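Local coordinates for protein pyridoxal kinase (Lactobacillus plantarum, PDB 3H74) that probably catalyses ATP-dependent phosphorylation of pyridoxal to pyridoxal 5'-phosphate, as a member of the ribokinase clan, at residues T143-L148 against P164-Q169; G208-T213 against E248-N253. One frame throughout, in Å; residues are numbered along the deposited sequence.

How the contacts relate
Contact 1 comes first along the chain and is complete before contact 2 begins; their centres lie 29 Å apart and their nearest atoms about 11 Å, so the two do not touch. Contact 1 pairs helices 142-149 and 159-167, which come between strands 137-138 and 175-176, the last two strands of the mixed, mostly parallel sheet, and so joins two helices beside the sheet edge. Contact 2 sets the loop between strand 198-204 and helix 213-226 against the end of helix 231-251. The 208-213 loop runs into the start of a Gly-Thr-Gly-Asp sequence, a ribokinase-clan signature, consistent with contact 2 bordering the phosphate-transfer region.

Contact 1: T143-L148 against P164-Q169; sequences TEAALL and PALQAQ
Leu166 lays its forked end over Ala145, one methyl on the side chain and the other on the backbone. CD1 lies 3.7 Å from Ala145 CB, while CD2 reaches Ala145 O at 3.5 Å and Leu148 CB at 3.9 Å, which bridges two residues one helical turn apart. With CG anti to the carbonyl carbon (chi1 -84°), the Leu166 side chain ends nearer the opposing helix than its first bond suggests. The polar part is a single bond: Gln169 NE2 donates to Leu148 O at 2.7 Å, almost perfectly straight (177°). The carbonyl oxygen lies in the Gln169 amide plane, whereas NE2 stands well above the carbonyl plane (48°). Leu148 O also accepts from Arg129 NE, so two donors grip it. An alanine in place of Gln169 would probably cost Leu148 O its straight amide donor, though Arg129 NE would still reach it, and untie the loop after helix 159-167 from helix 142-149. Leu148 also meets Pro108, Leu110 and Met128 of helix 122-131. The two joined helices come between strands 137-138 and 175-176 of the mixed sheet, with Ile178 of strand 178-183 against both Ala145 and Leu166.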
loop_
_atom_site.group_PDB
_atom_site.type_symbol
_atom_site.label_atom_id
_atom_site.label_comp_id
_atom_site.label_asym_id
_atom_site.label_seq_id
_atom_site.Cartn_x
_atom_site.Cartn_y
_atom_site.Cartn_z
ATOM N N THR A 143 -6.901 10.841 -5.170
ATOM C CA THR A 143 -8.118 10.977 -4.369
ATOM C C THR A 143 -7.781 11.024 -2.876
ATOM O O THR A 143 -8.266 11.883 -2.130
ATOM C CB THR A 143 -9.102 9.815 -4.645
ATOM O OG1 THR A 143 -9.462 9.814 -6.030
ATOM C CG2 THR A 143 -10.364 9.949 -3.817
ATOM N N GLU A 144 -6.937 10.093 -2.450
ATOM C CA GLU A 144 -6.544 9.978 -1.054
ATOM C C GLU A 144 -5.717 11.172 -0.586
ATOM O O GLU A 144 -5.852 11.612 0.549
ATOM C CB GLU A 144 -5.806 8.663 -0.839
ATOM C CG GLU A 144 -6.762 7.487 -0.959
ATOM C CD GLU A 144 -6.129 6.183 -1.411
ATOM O OE1 GLU A 144 -4.930 6.156 -1.774
ATOM O OE2 GLU A 144 -6.879 5.182 -1.408
ATOM N N ALA A 145 -4.873 11.704 -1.463
ATOM C CA ALA A 145 -4.081 12.891 -1.123
ATOM C C ALA A 145 -4.986 14.060 -0.729
ATOM O O ALA A 145 -4.763 14.724 0.288
ATOM C CB ALA A 145 -3.189 13.278 -2.278
ATOM N N ALA A 146 -6.009 14.296 -1.545
ATOM C CA ALA A 146 -6.985 15.357 -1.300
ATOM C C ALA A 146 -7.813 15.092 -0.044
ATOM O O ALA A 146 -8.030 15.999 0.770
ATOM C CB ALA A 146 -7.884 15.545 -2.510
ATOM N N LEU A 147 -8.282 13.857 0.131
ATOM C CA LEU A 147 -9.035 13.512 1.336
ATOM C C LEU A 147 -8.215 13.775 2.598
ATOM O O LEU A 147 -8.719 14.334 3.573
ATOM C CB LEU A 147 -9.506 12.060 1.301
ATOM C CG LEU A 147 -10.673 11.781 0.359
ATOM C CD1 LEU A 147 -10.722 10.284 0.099
ATOM C CD2 LEU A 147 -12.009 12.288 0.906
ATOM N N LEU A 148 -6.941 13.397 2.576
ATOM C CA LEU A 148 -6.093 13.535 3.760
ATOM C C LEU A 148 -5.791 14.991 4.109
ATOM O O LEU A 148 -5.725 15.341 5.290
ATOM C CB LEU A 148 -4.792 12.746 3.610
ATOM C CG LEU A 148 -4.946 11.225 3.621
ATOM C CD1 LEU A 148 -3.638 10.581 3.188
ATOM C CD2 LEU A 148 -5.365 10.717 4.985
ATOM N N PRO A 164 3.505 19.450 -0.031
ATOM C CA PRO A 164 3.866 20.049 1.262
ATOM C C PRO A 164 2.763 19.956 2.328
ATOM O O PRO A 164 3.067 19.722 3.503
ATOM C CB PRO A 164 4.154 21.513 0.901
ATOM C CG PRO A 164 4.553 21.470 -0.515
ATOM C CD PRO A 164 3.673 20.417 -1.132
ATOM N N ALA A 165 1.505 20.126 1.923
ATOM C CA ALA A 165 0.388 20.033 2.866
ATOM C C ALA A 165 0.274 18.622 3.456
ATOM O O ALA A 165 0.114 18.464 4.667
ATOM C CB ALA A 165 -0.903 20.438 2.202
ATOM N N LEU A 166 0.390 17.614 2.593
ATOM C CA LEU A 166 0.385 16.212 3.012
ATOM C C LEU A 166 1.539 15.907 3.959
ATOM O O LEU A 166 1.350 15.291 5.002
ATOM C CB LEU A 166 0.508 15.284 1.797
ATOM C CG LEU A 166 -0.654 14.829 0.907
ATOM C CD1 LEU A 166 -0.137 14.075 -0.316
ATOM C CD2 LEU A 166 -1.617 13.954 1.701
ATOM N N GLN A 167 2.740 16.341 3.597
ATOM C CA GLN A 167 3.919 15.901 4.336
ATOM C C GLN A 167 4.024 16.510 5.733
ATOM O O GLN A 167 4.616 15.911 6.628
ATOM C CB GLN A 167 5.186 16.132 3.522
ATOM C CG GLN A 167 6.388 15.310 3.965
ATOM C CD GLN A 167 7.335 15.135 2.840
ATOM O OE1 GLN A 167 7.034 14.434 1.874
ATOM N NE2 GLN A 167 8.492 15.784 2.934
ATOM N N ALA A 168 3.429 17.681 5.926
ATOM C CA ALA A 168 3.454 18.320 7.241
ATOM C C ALA A 168 2.592 17.572 8.267
ATOM O O ALA A 168 2.750 17.774 9.471
ATOM C CB ALA A 168 3.050 19.776 7.136
ATOM N N GLN A 169 1.701 16.703 7.778
ATOM C CA GLN A 169 0.891 15.793 8.604
ATOM C C GLN A 169 1.622 14.507 8.932
ATOM O O GLN A 169 1.021 13.541 9.423
ATOM C CB GLN A 169 -0.322 15.338 7.833
ATOM C CG GLN A 169 -1.414 16.329 7.647
ATOM C CD GLN A 169 -2.643 15.648 7.099
ATOM O OE1 GLN A 169 -2.870 14.459 7.352
ATOM N NE2 GLN A 169 -3.438 16.382 6.339
#

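Contact 2: G208-T213 against E248-N253; sequences GHYNGT and ETIAQN
Thr249 and Ile250 meet the Tyr210 ring obliquely, both from the same side of its plane. Thr249 CG2 lies 3.9 Å from Tyr210 CD1, near the root of the ring. Towards its far end, Ile250 CG1 is 3.8 Å from Tyr210 CZ and 3.2 Å from Tyr210 OH, a tight fit, with Ile250 CD1 3.4 Å from the same hydroxyl. The tyrosine and isoleucine side chains cross at about a right angle, so the aliphatic branch passes the hydroxyl end rather than running along the ring. The Thr249 methyl, anti to the backbone N, is directed at the ring, while OG1 (chi1 -54°) bonds to Ala245 O and Ala262 N. Tyr210 OH bonds to Pro207 O, which limits its swing; Gly208, having no side chain, lets the hydroxyl sit close against the backbone. From Tyr210 to Thr213 the chain makes a type II beta turn, with Gly212 as N-cap of helix 213-226. Gly212 and Thr213 open a Gly-Thr-Gly-Asp sequence, which in ribokinase-clan relatives lies at the phosphate-transfer site. Tyr210 also packs on Val246, and Thr213 on Leu242 and Val246, so the loop between strand 198-204 and helix 213-226 lies along the last turns of helix 231-251.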
loop_
_atom_site.group_PDB
_atom_site.type_symbol
_atom_site.label_atom_id
_atom_site.label_comp_id
_atom_site.label_asym_id
_atom_site.label_seq_id
_atom_site.Cartn_x
_atom_site.Cartn_y
_atom_site.Cartn_z
ATOM N N GLY A 208 -5.946 -0.458 -20.002
ATOM C CA GLY A 208 -6.751 -1.307 -19.139
ATOM C C GLY A 208 -6.601 -0.949 -17.679
ATOM O O GLY A 208 -5.824 -0.070 -17.314
ATOM N N HIS A 209 -7.360 -1.647 -16.845
ATOM C CA HIS A 209 -7.224 -1.518 -15.400
ATOM C C HIS A 209 -7.153 -2.906 -14.782
ATOM O O HIS A 209 -7.833 -3.836 -15.232
ATOM C CB HIS A 209 -8.352 -0.672 -14.805
ATOM C CG HIS A 209 -9.714 -1.242 -15.054
ATOM N ND1 HIS A 209 -10.333 -1.174 -16.285
ATOM C CD2 HIS A 209 -10.556 -1.922 -14.243
ATOM C CE1 HIS A 209 -11.510 -1.773 -16.213
ATOM N NE2 HIS A 209 -11.670 -2.237 -14.985
ATOM N N TYR A 210 -6.294 -3.031 -13.772
ATOM C CA TYR A 210 -5.907 -4.324 -13.220
ATOM C C TYR A 210 -5.908 -4.297 -11.714
ATOM O O TYR A 210 -5.288 -3.433 -11.090
ATOM C CB TYR A 210 -4.520 -4.750 -13.737
ATOM C CG TYR A 210 -4.491 -4.657 -15.225
ATOM C CD1 TYR A 210 -4.959 -5.707 -16.009
ATOM C CD2 TYR A 210 -4.095 -3.474 -15.852
ATOM C CE1 TYR A 210 -4.989 -5.600 -17.387
ATOM C CE2 TYR A 210 -4.130 -3.346 -17.224
ATOM C CZ TYR A 210 -4.568 -4.418 -17.980
ATOM O OH TYR A 210 -4.609 -4.295 -19.346
ATOM N N ASN A 211 -6.568 -5.281 -11.138
ATOM C CA ASN A 211 -6.642 -5.393 -9.698
ATOM C C ASN A 211 -5.290 -5.741 -9.095
ATOM O O ASN A 211 -4.469 -6.418 -9.727
ATOM C CB ASN A 211 -7.699 -6.423 -9.313
ATOM C CG ASN A 211 -9.083 -6.031 -9.798
ATOM O OD1 ASN A 211 -9.426 -4.843 -9.831
ATOM N ND2 ASN A 211 -9.883 -7.017 -10.174
ATOM N N GLY A 212 -5.046 -5.245 -7.891
ATOM C CA GLY A 212 -3.847 -5.611 -7.168
ATOM C C GLY A 212 -2.635 -4.736 -7.435
ATOM O O GLY A 212 -1.586 -4.946 -6.830
ATOM N N THR A 213 -2.756 -3.750 -8.319
ATOM C CA THR A 213 -1.584 -2.937 -8.669
ATOM C C THR A 213 -1.104 -2.100 -7.476
ATOM O O THR A 213 0.094 -2.036 -7.195
ATOM C CB THR A 213 -1.823 -2.046 -9.911
ATOM O OG1 THR A 213 -3.024 -1.294 -9.744
ATOM C CG2 THR A 213 -1.948 -2.890 -11.172
ATOM N N GLU A 248 2.864 -8.418 -18.032
ATOM C CA GLU A 248 2.718 -9.866 -17.992
ATOM C C GLU A 248 1.254 -10.285 -17.900
ATOM O O GLU A 248 0.822 -11.268 -18.511
ATOM C CB GLU A 248 3.527 -10.502 -16.851
ATOM C CG GLU A 248 3.468 -12.026 -16.927
ATOM C CD GLU A 248 4.137 -12.746 -15.779
ATOM O OE1 GLU A 248 4.575 -12.105 -14.804
ATOM O OE2 GLU A 248 4.224 -13.988 -15.881
ATOM N N THR A 249 0.492 -9.515 -17.133
ATOM C CA THR A 249 -0.937 -9.778 -16.963
ATOM C C THR A 249 -1.638 -9.705 -18.321
ATOM O O THR A 249 -2.413 -10.591 -18.675
ATOM C CB THR A 249 -1.565 -8.768 -15.984
ATOM O OG1 THR A 249 -0.824 -8.771 -14.755
ATOM C CG2 THR A 249 -3.029 -9.096 -15.698
ATOM N N ILE A 250 -1.337 -8.651 -19.076
ATOM C CA ILE A 250 -1.890 -8.493 -20.426
ATOM C C ILE A 250 -1.479 -9.678 -21.315
ATOM O O ILE A 250 -2.301 -10.264 -22.028
ATOM C CB ILE A 250 -1.437 -7.158 -21.039
ATOM C CG1 ILE A 250 -2.013 -5.996 -20.228
ATOM C CG2 ILE A 250 -1.867 -7.046 -22.511
ATOM C CD1 ILE A 250 -1.448 -4.632 -20.576
ATOM N N ALA A 251 -0.211 -10.065 -21.225
ATOM C CA ALA A 251 0.337 -11.131 -22.069
ATOM C C ALA A 251 -0.311 -12.484 -21.811
ATOM O O ALA A 251 -0.294 -13.353 -22.677
ATOM C CB ALA A 251 1.832 -11.232 -21.868
ATOM N N GLN A 252 -0.879 -12.671 -20.620
ATOM C CA GLN A 252 -1.528 -13.922 -20.266
ATOM C C GLN A 252 -2.883 -14.116 -20.939
ATOM O O GLN A 252 -3.461 -15.202 -20.850
ATOM C CB GLN A 252 -1.652 -14.051 -18.746
ATOM C CG GLN A 252 -0.323 -14.363 -18.099
ATOM C CD GLN A 252 -0.382 -14.427 -16.592
ATOM O OE1 GLN A 252 -1.442 -14.289 -15.995
ATOM N NE2 GLN A 252 0.778 -14.632 -15.970
ATOM N N ASN A 253 -3.385 -13.081 -21.612
ATOM C CA ASN A 253 -4.641 -13.179 -22.376
ATOM C C ASN A 253 -5.724 -13.845 -21.533
ATOM O O ASN A 253 -6.334 -14.846 -21.925
ATOM C CB ASN A 253 -4.426 -13.941 -23.700
ATOM C CG ASN A 253 -3.398 -13.276 -24.605
ATOM O OD1 ASN A 253 -3.199 -12.060 -24.564
ATOM N ND2 ASN A 253 -2.741 -14.078 -25.434
#